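Local coordinates for leucine aminopeptidase (Fimbriiglobus ruber, PDB 7D1B), which probably cyclises N-terminal glutamine of peptides as a zinc-dependent glutaminyl cyclase built on the M28 aminopeptidase fold, at residues V58-R67 against F150-A161; Y131-Q139 against E187-V195. All blocks are in the same frame, centred on the assembly; numbering follows the deposited sequence.

Contact 1: residues V58-R67 against F150-A161. With ZN (zinc ion), chain B.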
ATOM      1  N   VAL A  58      -1.859 -12.139  -5.779  1.00 12.93           N
ATOM      2  CA  VAL A  58      -1.726 -12.374  -4.334  1.00 13.11           C
ATOM      3  C   VAL A  58      -1.153 -13.764  -4.079  1.00 13.21           C
ATOM      4  O   VAL A  58      -0.232 -13.944  -3.268  1.00 14.13           O
ATOM      5  CB  VAL A  58      -3.061 -12.196  -3.589  1.00 13.53           C
ATOM      6  CG1 VAL A  58      -2.857 -12.508  -2.106  1.00 15.72           C
ATOM      7  CG2 VAL A  58      -3.604 -10.792  -3.767  1.00 14.46           C
ATOM      8  N   GLN A  59      -1.728 -14.775  -4.738  1.00 14.01           N
ATOM      9  CA  GLN A  59      -1.262 -16.144  -4.544  1.00 14.73           C
ATOM     10  C   GLN A  59       0.205 -16.280  -4.929  1.00 14.84           C
ATOM     11  O   GLN A  59       0.972 -16.966  -4.248  1.00 15.51           O
ATOM     12  CB  GLN A  59      -2.120 -17.095  -5.373  1.00 16.52           C
ATOM     13  CG  GLN A  59      -1.798 -18.561  -5.125  1.00 19.79           C
ATOM     14  CD  GLN A  59      -2.272 -19.010  -3.759  1.00 22.43           C
ATOM     15  OE1 GLN A  59      -3.462 -18.911  -3.449  1.00 23.51           O
ATOM     16  NE2 GLN A  59      -1.349 -19.490  -2.930  1.00 24.55           N
ATOM     17  N   GLN A  60       0.615 -15.648  -6.027  1.00 14.98           N
ATOM     18  CA  GLN A  60       2.000 -15.756  -6.476  1.00 15.41           C
ATOM     19  C   GLN A  60       2.962 -15.191  -5.440  1.00 15.14           C
ATOM     20  O   GLN A  60       3.997 -15.805  -5.106  1.00 16.17           O
ATOM     21  CB  GLN A  60       2.154 -15.017  -7.804  1.00 17.37           C
ATOM     22  CG  GLN A  60       3.572 -15.022  -8.324  1.00 20.27           C
ATOM     23  CD  GLN A  60       3.754 -14.268  -9.630  1.00 21.89           C
ATOM     24  OE1 GLN A  60       2.795 -13.734 -10.205  1.00 25.16           O
ATOM     25  NE2 GLN A  60       4.996 -14.223 -10.110  1.00 24.49           N
ATOM     26  N   LEU A  61       2.632 -14.002  -4.914  1.00 13.79           N
ATOM     27  CA  LEU A  61       3.501 -13.396  -3.910  1.00 14.45           C
ATOM     28  C   LEU A  61       3.528 -14.235  -2.641  1.00 13.64           C
ATOM     29  O   LEU A  61       4.597 -14.466  -2.064  1.00 14.87           O
ATOM     30  CB  LEU A  61       3.077 -11.951  -3.634  1.00 14.01           C
ATOM     31  CG  LEU A  61       3.242 -10.989  -4.816  1.00 14.13           C
ATOM     32  CD1 LEU A  61       2.692  -9.629  -4.459  1.00 15.57           C
ATOM     33  CD2 LEU A  61       4.703 -10.866  -5.235  1.00 16.98           C
ATOM     34  N   CYS A  62       2.373 -14.739  -2.205  1.00 14.00           N
ATOM     35  CA  CYS A  62       2.365 -15.593  -1.022  1.00 14.94           C
ATOM     36  C   CYS A  62       3.115 -16.898  -1.255  1.00 14.66           C
ATOM     37  O   CYS A  62       3.709 -17.433  -0.318  1.00 15.98           O
ATOM     38  CB  CYS A  62       0.939 -15.865  -0.548  1.00 14.70           C
ATOM     39  SG  CYS A  62       0.109 -14.431   0.151  1.00 15.20           S
ATOM     40  N   ASP A  63       3.122 -17.405  -2.487  1.00 15.61           N
ATOM     41  CA  ASP A  63       3.815 -18.645  -2.805  1.00 16.89           C
ATOM     42  C   ASP A  63       5.325 -18.495  -2.743  1.00 16.80           C
ATOM     43  O   ASP A  63       6.026 -19.508  -2.726  1.00 18.95           O
ATOM     44  CB  ASP A  63       3.393 -19.144  -4.188  1.00 19.73           C
ATOM     45  CG  ASP A  63       2.024 -19.803  -4.187  1.00 23.45           C
ATOM     46  OD1 ASP A  63       1.460 -20.060  -3.107  1.00 26.04           O
ATOM     47  OD2 ASP A  63       1.508 -20.066  -5.287  1.00 27.14           O
ATOM     48  N   ILE A  64       5.844 -17.262  -2.727  1.00 16.09           N
ATOM     49  CA  ILE A  64       7.264 -17.088  -2.392  1.00 17.21           C
ATOM     50  C   ILE A  64       7.595 -17.622  -1.003  1.00 17.45           C
ATOM     51  O   ILE A  64       8.735 -18.031  -0.740  1.00 20.16           O
ATOM     52  CB  ILE A  64       7.654 -15.609  -2.546  1.00 17.01           C
ATOM     53  CG1 ILE A  64       7.525 -15.230  -4.013  1.00 18.10           C
ATOM     54  CG2 ILE A  64       9.066 -15.310  -1.995  1.00 18.67           C
ATOM     55  CD1 ILE A  64       7.628 -13.748  -4.262  1.00 18.38           C
ATOM     56  N   GLY A  65       6.621 -17.636  -0.100  1.00 16.79           N
ATOM     57  CA  GLY A  65       6.875 -17.812   1.308  1.00 17.16           C
ATOM     58  C   GLY A  65       6.978 -16.438   1.941  1.00 15.79           C
ATOM     59  O   GLY A  65       6.802 -15.411   1.275  1.00 15.90           O
ATOM     60  N   PRO A  66       7.268 -16.385   3.239  1.00 15.07           N
ATOM     61  CA  PRO A  66       7.423 -15.088   3.907  1.00 16.03           C
ATOM     62  C   PRO A  66       8.423 -14.190   3.186  1.00 14.34           C
ATOM     63  O   PRO A  66       9.415 -14.653   2.603  1.00 15.54           O
ATOM     64  CB  PRO A  66       7.916 -15.473   5.308  1.00 17.02           C
ATOM     65  CG  PRO A  66       7.279 -16.831   5.541  1.00 18.28           C
ATOM     66  CD  PRO A  66       7.358 -17.515   4.182  1.00 17.58           C
ATOM     67  N   ARG A  67       8.138 -12.893   3.229  1.00 13.85           N
ATOM     68  CA  ARG A  67       8.979 -11.863   2.637  1.00 13.19           C
ATOM     69  C   ARG A  67       9.384 -10.879   3.728  1.00 13.07           C
ATOM     70  O   ARG A  67       9.139  -9.668   3.643  1.00 13.42           O
ATOM     71  CB  ARG A  67       8.228 -11.179   1.489  1.00 14.11           C
ATOM     72  CG  ARG A  67       7.993 -12.095   0.284  1.00 15.50           C
ATOM     73  CD  ARG A  67       6.531 -12.027  -0.155  1.00 15.51           C
ATOM     74  NE  ARG A  67       5.726 -12.876   0.706  1.00 14.34           N
ATOM     75  CZ  ARG A  67       4.454 -12.664   1.050  1.00 15.64           C
ATOM     76  NH1 ARG A  67       3.830 -11.557   0.707  1.00 17.12           N
ATOM     77  NH2 ARG A  67       3.817 -13.587   1.779  1.00 17.26           N
ATOM     78  N   PHE A 150       4.000 -16.768   8.201  1.00 16.59           N
ATOM     79  CA  PHE A 150       2.855 -15.864   8.148  1.00 15.40           C
ATOM     80  C   PHE A 150       2.759 -15.285   6.732  1.00 15.10           C
ATOM     81  O   PHE A 150       3.646 -14.532   6.300  1.00 15.99           O
ATOM     82  CB  PHE A 150       3.014 -14.774   9.210  1.00 15.90           C
ATOM     83  CG  PHE A 150       1.989 -13.674   9.118  1.00 14.03           C
ATOM     84  CD1 PHE A 150       0.621 -13.950   9.114  1.00 15.33           C
ATOM     85  CD2 PHE A 150       2.396 -12.357   9.033  1.00 14.51           C
ATOM     86  CE1 PHE A 150      -0.323 -12.913   9.020  1.00 15.18           C
ATOM     87  CE2 PHE A 150       1.459 -11.317   8.954  1.00 15.27           C
ATOM     88  CZ  PHE A 150       0.094 -11.603   8.931  1.00 14.56           C
ATOM     89  N   ALA A 151       1.679 -15.630   6.012  1.00 15.40           N
ATOM     90  CA  ALA A 151       1.550 -15.268   4.604  1.00 15.47           C
ATOM     91  C   ALA A 151       1.129 -13.823   4.398  1.00 13.65           C
ATOM     92  O   ALA A 151       1.404 -13.257   3.334  1.00 14.48           O
ATOM     93  CB  ALA A 151       0.512 -16.168   3.932  1.00 17.91           C
ATOM     94  N   SER A 152       0.426 -13.227   5.354  1.00 13.10           N
ATOM     95  CA  SER A 152       0.130 -11.792   5.284  1.00 13.26           C
ATOM     96  C   SER A 152      -0.607 -11.406   3.990  1.00 12.32           C
ATOM     97  O   SER A 152      -0.315 -10.378   3.394  1.00 12.59           O
ATOM     98  CB  SER A 152       1.432 -10.990   5.432  1.00 13.68           C
ATOM     99  OG  SER A 152       1.197  -9.648   5.772  1.00 13.45           O
ATOM    100  N   ALA A 153      -1.576 -12.219   3.549  1.00 12.53           N
ATOM    101  CA  ALA A 153      -2.146 -12.014   2.212  1.00 12.82           C
ATOM    102  C   ALA A 153      -2.812 -10.648   2.057  1.00 12.03           C
ATOM    103  O   ALA A 153      -2.667 -10.005   1.013  1.00 12.79           O
ATOM    104  CB  ALA A 153      -3.159 -13.101   1.891  1.00 14.02           C
ATOM    105  N   ASN A 154      -3.576 -10.210   3.054  1.00 11.97           N
ATOM    106  CA  ASN A 154      -4.309  -8.951   2.980  1.00 12.09           C
ATOM    107  C   ASN A 154      -3.524  -7.785   3.570  1.00 11.93           C
ATOM    108  O   ASN A 154      -4.086  -6.714   3.778  1.00 14.43           O
ATOM    109  CB  ASN A 154      -5.645  -9.102   3.711  1.00 13.05           C
ATOM    110  CG  ASN A 154      -6.648  -8.002   3.373  1.00 11.78           C
ATOM    111  OD1 ASN A 154      -6.693  -7.488   2.244  1.00 12.50           O
ATOM    112  ND2 ASN A 154      -7.477  -7.651   4.350  1.00 13.01           N
ATOM    113  N   ASP A 155      -2.244  -7.975   3.858  1.00 12.74           N
ATOM    114  CA  ASP A 155      -1.489  -7.043   4.686  1.00 12.11           C
ATOM    115  C   ASP A 155      -0.179  -6.789   3.950  1.00 11.89           C
ATOM    116  O   ASP A 155       0.777  -7.568   4.048  1.00 12.29           O
ATOM    117  CB  ASP A 155      -1.340  -7.696   6.051  1.00 13.45           C
ATOM    118  CG  ASP A 155      -0.663  -6.816   7.077  1.00 12.75           C
ATOM    119  OD1 ASP A 155      -0.093  -5.759   6.733  1.00 13.28           O
ATOM    120  OD2 ASP A 155      -0.678  -7.216   8.285  1.00 15.30           O
ATOM    121  N   GLY A 156      -0.155  -5.718   3.162  1.00 12.09           N
ATOM    122  CA  GLY A 156       0.935  -5.440   2.239  1.00 12.51           C
ATOM    123  C   GLY A 156       0.804  -6.199   0.935  1.00 12.07           C
ATOM    124  O   GLY A 156       0.758  -5.594  -0.139  1.00 12.56           O
ATOM    125  N   THR A 157       0.695  -7.528   1.020  1.00 12.11           N
ATOM    126  CA  THR A 157       0.738  -8.366  -0.172  1.00 11.77           C
ATOM    127  C   THR A 157      -0.339  -7.940  -1.156  1.00 11.45           C
ATOM    128  O   THR A 157      -0.081  -7.810  -2.356  1.00 12.08           O
ATOM    129  CB  THR A 157       0.554  -9.835   0.209  1.00 11.87           C
ATOM    130  OG1 THR A 157       1.410 -10.149   1.312  1.00 12.95           O
ATOM    131  CG2 THR A 157       0.907 -10.716  -0.965  1.00 13.95           C
ATOM    132  N   ALA A 158      -1.571  -7.752  -0.671  1.00 11.55           N
ATOM    133  CA  ALA A 158      -2.662  -7.437  -1.589  1.00 11.97           C
ATOM    134  C   ALA A 158      -2.464  -6.090  -2.266  1.00 11.30           C
ATOM    135  O   ALA A 158      -2.901  -5.918  -3.409  1.00 11.65           O
ATOM    136  CB  ALA A 158      -4.006  -7.487  -0.868  1.00 14.15           C
ATOM    137  N   GLY A 159      -1.825  -5.127  -1.594  1.00 11.51           N
ATOM    138  CA  GLY A 159      -1.528  -3.863  -2.244  1.00 11.52           C
ATOM    139  C   GLY A 159      -0.525  -4.038  -3.367  1.00 11.01           C
ATOM    140  O   GLY A 159      -0.690  -3.484  -4.457  1.00 11.73           O
ATOM    141  N   ALA A 160       0.552  -4.798  -3.106  1.00 11.40           N
ATOM    142  CA  ALA A 160       1.500  -5.100  -4.169  1.00 11.48           C
ATOM    143  C   ALA A 160       0.814  -5.801  -5.335  1.00 11.24           C
ATOM    144  O   ALA A 160       1.078  -5.495  -6.507  1.00 11.72           O
ATOM    145  CB  ALA A 160       2.656  -5.935  -3.621  1.00 12.76           C
ATOM    146  N   ALA A 161      -0.067  -6.760  -5.027  1.00 11.53           N
ATOM    147  CA  ALA A 161      -0.778  -7.491  -6.069  1.00 11.49           C
ATOM    148  C   ALA A 161      -1.712  -6.584  -6.861  1.00 10.95           C
ATOM    149  O   ALA A 161      -1.824  -6.718  -8.086  1.00 11.34           O
ATOM    150  CB  ALA A 161      -1.539  -8.656  -5.457  1.00 12.21           C
TER
HETATM  151 ZN    ZN B 801       0.344  -6.139   9.569  1.00 16.73          ZN
HETATM  152  O   HOH W   1      -0.904  -4.464   9.842  1.00 14.76           O
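Arg67 and Thr157 cross at about a right angle, and the guanidinium presents its edge, not its face, to the segment 150-161. NH1 of Arg67 donates to Thr157 OG1 at 2.9 Å, the acceptor lying 8° out of the guanidinium plane, while NH2 donates to the carbonyl O of Ala151. The third nitrogen turns back: Arg67 NE bonds Gly65 O at 2.8 Å with an N-H...O angle of 163°, so all three nitrogens are engaged and the group's rotation is fixed. Bends at chi2 and chi3 fold the Arg67 chain back to this position, where Leu61 O lies over one face, offset toward the rim. Gly65, the first residue past the helix to depart from helical angles, has a positive phi that suits glycine.

Thr157 works on two sides. Its OG1 also donates to Ser152 O at 2.7 Å, from above the carbonyl plane, while Asp155 N reaches the same oxygen from the opposite face. CG2, anti to the backbone N, faces the helix 51-63 and meets Leu61 CB at 3.7 Å.

Farther along, the segments 58-63 and 153-161 cross at 124°. Val58 enters as a knob among Ala153, Thr157, Ala158 and Ala161; its CG2 comes within 3.4 Å of Ala161 CB, tighter than usual for carbons. Cys62 SG lies against Ala151 and Ala153, and Leu61 CD1 against Ala160 CB. Met323 of helix 320-336 touches both Val58 and Ala161.

Ser152 OG donates in plane to Asp155 O, and Asp155 OD2 binds the zinc ion. Arg67 thus ties Ala151 and Thr157, which bracket this ligand in sequence, to residues 65-67. Its nitrogens all meet uncharged oxygens, which would probably spread the charge; at least two links from Asp155, via Thr157 and Ser152, it may position the ligand only indirectly.

Contact 2: residues Y131-Q139 against E187-V195; sequences YDTRPAAHQ and EEYILDPGV. With ZN (zinc ion), chain B.
Arg134 lays one guanidinium face against Ile190, whose CG1 stands 3.5 Å above the plane and offset toward the rim. The contact joins two loops at the C-terminal ends of strands 123-130 and 178-184, the zinc-binding rim of the M28 alpha/beta fold. Extended from CG to NE, the Arg134 chain carries NH2 to Glu188 OE1 in a 2.9 Å salt bridge; guanidinium and carboxylate planes stand 85° apart. Glu188 OE2 binds the zinc ion, and water 2 bridges it to Arg134 N. Side-on, NE and NH1 both donate to His138 ND1, NE nearly in the ring plane and NH1 well out of it, and Tyr204 OH also bonds NH2. An alanine here would remove the guanidinium and is likely to leave Glu188 OE1 without its arginine mate and the His138 ring freer to turn. Asp132 grips the backbone of the other loop: its OD2 takes Glu188 N at 3.0 Å on the syn lone pair, while OD1 is met by Glu187 N from above the carboxylate plane and also by His130 ND1. The Pro135 ring packs its CG on Leu191 CD2. Over one His138 face, in a CH-pi contact, Pro193 CB sits 3.9 Å from the ring centroid, only 2° off its normal.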
ATOM      1  N   TYR A 131       5.425  -3.907   1.684  1.00 11.31           N
ATOM      2  CA  TYR A 131       5.567  -5.215   1.065  1.00 11.59           C
ATOM      3  C   TYR A 131       6.460  -6.162   1.858  1.00 11.66           C
ATOM      4  O   TYR A 131       6.613  -7.314   1.449  1.00 12.60           O
ATOM      5  CB  TYR A 131       5.958  -5.150  -0.425  1.00 12.35           C
ATOM      6  CG  TYR A 131       7.388  -4.780  -0.789  1.00 11.62           C
ATOM      7  CD1 TYR A 131       8.167  -3.910  -0.025  1.00 13.57           C
ATOM      8  CD2 TYR A 131       7.936  -5.275  -1.952  1.00 12.76           C
ATOM      9  CE1 TYR A 131       9.474  -3.579  -0.416  1.00 12.90           C
ATOM     10  CE2 TYR A 131       9.225  -4.954  -2.346  1.00 14.80           C
ATOM     11  CZ  TYR A 131       9.993  -4.108  -1.577  1.00 13.15           C
ATOM     12  OH  TYR A 131      11.269  -3.816  -2.005  1.00 14.68           O
ATOM     13  N   ASP A 132       7.036  -5.733   2.980  1.00 11.94           N
ATOM     14  CA  ASP A 132       7.605  -6.699   3.911  1.00 12.18           C
ATOM     15  C   ASP A 132       6.473  -7.431   4.617  1.00 12.19           C
ATOM     16  O   ASP A 132       5.367  -6.914   4.749  1.00 14.81           O
ATOM     17  CB  ASP A 132       8.516  -6.004   4.924  1.00 12.84           C
ATOM     18  CG  ASP A 132       7.753  -5.067   5.850  1.00 12.31           C
ATOM     19  OD1 ASP A 132       6.980  -4.199   5.357  1.00 12.83           O
ATOM     20  OD2 ASP A 132       7.948  -5.169   7.083  1.00 12.85           O
ATOM     21  N   THR A 133       6.737  -8.645   5.072  1.00 12.28           N
ATOM     22  CA  THR A 133       5.746  -9.368   5.857  1.00 12.85           C
ATOM     23  C   THR A 133       6.217  -9.472   7.297  1.00 12.09           C
ATOM     24  O   THR A 133       7.414  -9.637   7.573  1.00 12.91           O
ATOM     25  CB  THR A 133       5.388 -10.738   5.266  1.00 13.66           C
ATOM     26  OG1 THR A 133       6.547 -11.588   5.205  1.00 13.98           O
ATOM     27  CG2 THR A 133       4.790 -10.585   3.864  1.00 14.85           C
ATOM     28  N   ARG A 134       5.273  -9.378   8.218  1.00 12.97           N
ATOM     29  CA  ARG A 134       5.599  -9.420   9.633  1.00 13.35           C
ATOM     30  C   ARG A 134       6.232 -10.769   9.975  1.00 13.46           C
ATOM     31  O   ARG A 134       5.800 -11.805   9.460  1.00 14.01           O
ATOM     32  CB  ARG A 134       4.314  -9.257  10.433  1.00 13.94           C
ATOM     33  CG  ARG A 134       4.527  -8.870  11.874  1.00 14.17           C
ATOM     34  CD  ARG A 134       3.180  -8.704  12.578  1.00 14.90           C
ATOM     35  NE  ARG A 134       3.360  -8.384  13.982  1.00 15.05           N
ATOM     36  CZ  ARG A 134       3.339  -7.167  14.514  1.00 14.49           C
ATOM     37  NH1 ARG A 134       3.570  -7.028  15.820  1.00 15.96           N
ATOM     38  NH2 ARG A 134       3.126  -6.092  13.762  1.00 15.71           N
ATOM     39  N   PRO A 135       7.242 -10.804  10.847  1.00 13.55           N
ATOM     40  CA  PRO A 135       7.918 -12.086  11.103  1.00 14.68           C
ATOM     41  C   PRO A 135       7.016 -13.148  11.696  1.00 14.99           C
ATOM     42  O   PRO A 135       7.271 -14.338  11.477  1.00 17.78           O
ATOM     43  CB  PRO A 135       9.076 -11.701  12.037  1.00 15.06           C
ATOM     44  CG  PRO A 135       9.394 -10.272  11.616  1.00 15.53           C
ATOM     45  CD  PRO A 135       8.022  -9.662  11.363  1.00 13.97           C
ATOM     46  N   ALA A 136       5.982 -12.765  12.438  1.00 14.54           N
ATOM     47  CA  ALA A 136       5.113 -13.738  13.078  1.00 15.32           C
ATOM     48  C   ALA A 136       3.693 -13.204  13.101  1.00 14.87           C
ATOM     49  O   ALA A 136       3.468 -11.986  13.104  1.00 15.33           O
ATOM     50  CB  ALA A 136       5.558 -14.046  14.517  1.00 18.41           C
ATOM     51  N   ALA A 137       2.740 -14.138  13.148  1.00 15.38           N
ATOM     52  CA  ALA A 137       1.316 -13.816  13.274  1.00 15.91           C
ATOM     53  C   ALA A 137       1.039 -13.550  14.754  1.00 15.93           C
ATOM     54  O   ALA A 137       0.525 -14.392  15.492  1.00 16.57           O
ATOM     55  CB  ALA A 137       0.473 -14.966  12.740  1.00 16.89           C
ATOM     56  N   HIS A 138       1.401 -12.345  15.198  1.00 15.99           N
ATOM     57  CA  HIS A 138       1.432 -12.061  16.631  1.00 16.84           C
ATOM     58  C   HIS A 138       0.057 -11.968  17.285  1.00 18.14           C
ATOM     59  O   HIS A 138      -0.002 -11.901  18.520  1.00 19.84           O
ATOM     60  CB  HIS A 138       2.210 -10.782  16.921  1.00 17.47           C
ATOM     61  CG  HIS A 138       3.690 -10.937  16.817  1.00 16.03           C
ATOM     62  ND1 HIS A 138       4.456 -10.151  15.983  1.00 16.81           N
ATOM     63  CD2 HIS A 138       4.547 -11.765  17.459  1.00 17.78           C
ATOM     64  CE1 HIS A 138       5.729 -10.484  16.126  1.00 17.13           C
ATOM     65  NE2 HIS A 138       5.811 -11.468  17.007  1.00 17.82           N
ATOM     66  N   GLN A 139      -1.044 -11.953  16.519  1.00 17.52           N
ATOM     67  CA  GLN A 139      -2.353 -12.022  17.159  1.00 17.80           C
ATOM     68  C   GLN A 139      -2.759 -13.443  17.520  1.00 19.64           C
ATOM     69  O   GLN A 139      -3.759 -13.625  18.226  1.00 21.70           O
ATOM     70  CB  GLN A 139      -3.434 -11.337  16.318  1.00 19.26           C
ATOM     71  CG  GLN A 139      -3.287  -9.830  16.302  1.00 20.64           C
ATOM     72  CD  GLN A 139      -3.559  -9.196  17.644  1.00 25.32           C
ATOM     73  OE1 GLN A 139      -4.594  -9.435  18.249  1.00 28.36           O
ATOM     74  NE2 GLN A 139      -2.625  -8.377  18.117  1.00 26.53           N
ATOM     75  N   GLU A 187       7.861  -1.959   7.098  1.00 11.85           N
ATOM     76  CA  GLU A 187       6.749  -1.406   7.862  1.00 12.13           C
ATOM     77  C   GLU A 187       6.615  -2.101   9.207  1.00 11.74           C
ATOM     78  O   GLU A 187       6.331  -1.451  10.214  1.00 12.68           O
ATOM     79  CB  GLU A 187       5.431  -1.501   7.104  1.00 13.05           C
ATOM     80  CG  GLU A 187       4.305  -0.758   7.824  1.00 14.76           C
ATOM     81  CD  GLU A 187       3.235  -1.645   8.316  1.00 18.10           C
ATOM     82  OE1 GLU A 187       3.020  -2.732   7.747  1.00 20.34           O
ATOM     83  OE2 GLU A 187       2.596  -1.236   9.300  1.00 23.25           O
ATOM     84  N   GLU A 188       6.780  -3.421   9.238  1.00 12.29           N
ATOM     85  CA  GLU A 188       6.535  -4.169  10.463  1.00 12.27           C
ATOM     86  C   GLU A 188       7.487  -5.360  10.562  1.00 12.61           C
ATOM     87  O   GLU A 188       7.086  -6.525  10.690  1.00 13.00           O
ATOM     88  CB  GLU A 188       5.057  -4.511  10.644  1.00 13.96           C
ATOM     89  CG  GLU A 188       4.420  -5.313   9.543  1.00 15.17           C
ATOM     90  CD  GLU A 188       2.953  -5.568   9.857  1.00 15.95           C
ATOM     91  OE1 GLU A 188       2.528  -5.330  11.032  1.00 18.31           O
ATOM     92  OE2 GLU A 188       2.185  -5.979   8.945  1.00 16.25           O
ATOM     93  N   TYR A 189       8.781  -5.034  10.580  1.00 12.39           N
ATOM     94  CA  TYR A 189       9.848  -5.996  10.828  1.00 12.82           C
ATOM     95  C   TYR A 189       9.942  -6.227  12.337  1.00 12.86           C
ATOM     96  O   TYR A 189      10.919  -5.870  13.002  1.00 12.92           O
ATOM     97  CB  TYR A 189      11.137  -5.453  10.223  1.00 13.03           C
ATOM     98  CG  TYR A 189      12.354  -6.324  10.403  1.00 12.94           C
ATOM     99  CD1 TYR A 189      12.378  -7.628   9.935  1.00 13.95           C
ATOM    100  CD2 TYR A 189      13.491  -5.830  11.032  1.00 14.16           C
ATOM    101  CE1 TYR A 189      13.504  -8.431  10.104  1.00 14.71           C
ATOM    102  CE2 TYR A 189      14.623  -6.618  11.194  1.00 15.34           C
ATOM    103  CZ  TYR A 189      14.624  -7.925  10.718  1.00 14.69           C
ATOM    104  OH  TYR A 189      15.727  -8.741  10.846  1.00 16.42           O
ATOM    105  N   ILE A 190       8.876  -6.798  12.890  1.00 12.85           N
ATOM    106  CA  ILE A 190       8.693  -6.861  14.337  1.00 13.30           C
ATOM    107  C   ILE A 190       9.172  -8.221  14.827  1.00 13.63           C
ATOM    108  O   ILE A 190       8.469  -9.233  14.703  1.00 14.78           O
ATOM    109  CB  ILE A 190       7.244  -6.591  14.745  1.00 13.16           C
ATOM    110  CG1 ILE A 190       6.734  -5.273  14.154  1.00 13.64           C
ATOM    111  CG2 ILE A 190       7.118  -6.625  16.281  1.00 15.18           C
ATOM    112  CD1 ILE A 190       7.592  -4.028  14.436  1.00 14.13           C
ATOM    113  N   LEU A 191      10.379  -8.247  15.395  1.00 14.33           N
ATOM    114  CA  LEU A 191      10.910  -9.462  15.992  1.00 15.62           C
ATOM    115  C   LEU A 191      10.522  -9.570  17.453  1.00 16.45           C
ATOM    116  O   LEU A 191      10.294 -10.678  17.951  1.00 19.29           O
ATOM    117  CB  LEU A 191      12.434  -9.506  15.807  1.00 16.99           C
ATOM    118  CG  LEU A 191      12.877  -9.532  14.333  1.00 17.63           C
ATOM    119  CD1 LEU A 191      14.374  -9.270  14.185  1.00 19.29           C
ATOM    120  CD2 LEU A 191      12.497 -10.854  13.665  1.00 18.78           C
ATOM    121  N   ASP A 192      10.449  -8.441  18.138  1.00 15.61           N
ATOM    122  CA  ASP A 192      10.020  -8.360  19.528  1.00 16.26           C
ATOM    123  C   ASP A 192       8.760  -7.514  19.549  1.00 15.73           C
ATOM    124  O   ASP A 192       8.837  -6.294  19.314  1.00 16.37           O
ATOM    125  CB  ASP A 192      11.124  -7.690  20.343  1.00 18.73           C
ATOM    126  CG  ASP A 192      10.668  -7.286  21.724  1.00 21.50           C
ATOM    127  OD1 ASP A 192       9.653  -7.836  22.213  1.00 21.63           O
ATOM    128  OD2 ASP A 192      11.352  -6.428  22.345  1.00 23.92           O
ATOM    129  N   PRO A 193       7.589  -8.099  19.806  1.00 15.83           N
ATOM    130  CA  PRO A 193       6.344  -7.328  19.796  1.00 17.70           C
ATOM    131  C   PRO A 193       6.097  -6.555  21.075  1.00 20.03           C
ATOM    132  O   PRO A 193       5.056  -5.896  21.188  1.00 24.01           O
ATOM    133  CB  PRO A 193       5.286  -8.422  19.609  1.00 19.34           C
ATOM    134  CG  PRO A 193       5.864  -9.584  20.374  1.00 20.68           C
ATOM    135  CD  PRO A 193       7.354  -9.522  20.100  1.00 18.33           C
ATOM    136  N   GLY A 194       7.019  -6.620  22.036  1.00 20.25           N
ATOM    137  CA  GLY A 194       6.848  -5.937  23.293  1.00 24.45           C
ATOM    138  C   GLY A 194       5.872  -6.656  24.197  1.00 28.81           C
ATOM    139  O   GLY A 194       5.500  -7.812  23.989  1.00 29.13           O
ATOM    140  N   VAL A 195       5.452  -5.937  25.235  1.00 33.31           N
ATOM    141  CA  VAL A 195       4.464  -6.424  26.184  1.00 39.61           C
ATOM    142  C   VAL A 195       3.446  -5.309  26.377  1.00 45.00           C
ATOM    143  O   VAL A 195       3.806  -4.215  26.822  1.00 44.41           O
ATOM    144  CB  VAL A 195       5.083  -6.823  27.534  1.00 39.89           C
ATOM    145  CG1 VAL A 195       3.992  -7.204  28.525  1.00 40.41           C
ATOM    146  CG2 VAL A 195       6.066  -7.970  27.344  1.00 40.63           C
TER
HETATM  147 ZN    ZN B 801       0.344  -6.139   9.569  1.00 16.73          ZN
HETATM  148  O   HOH W   2       2.882  -8.136   7.300  1.00 13.64           O
HETATM  149  O   HOH W   3       8.219 -12.611  17.880  1.00 29.50           O
HETATM  150  O   HOH W   1      -0.904  -4.464   9.842  1.00 14.76           O

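Contacts 1 and 2 converge on one zinc ion, although their centres lie 15 Å apart. Contact 1 supplies Asp155, whose OD2 is 2.0 Å from the zinc, and contact 2 supplies Glu188; His309 and water 1 complete the coordination seen here. The two carboxylates come close, Asp155 OD1 to Glu188 OE2 being 3.2 Å, a like-charge approach that the metal probably makes tolerable. Apart from the metal, the contacts also touch directly: Arg67 N lies 2.9 Å from Thr133 OG1, a probable hydrogen bond, and Phe150 CD2 packs 3.5 Å from Arg134 O. Segments 58-67, 131-139, 150-161 and 187-195 alternate along the chain, and one residue from each contact meets the other at the zinc.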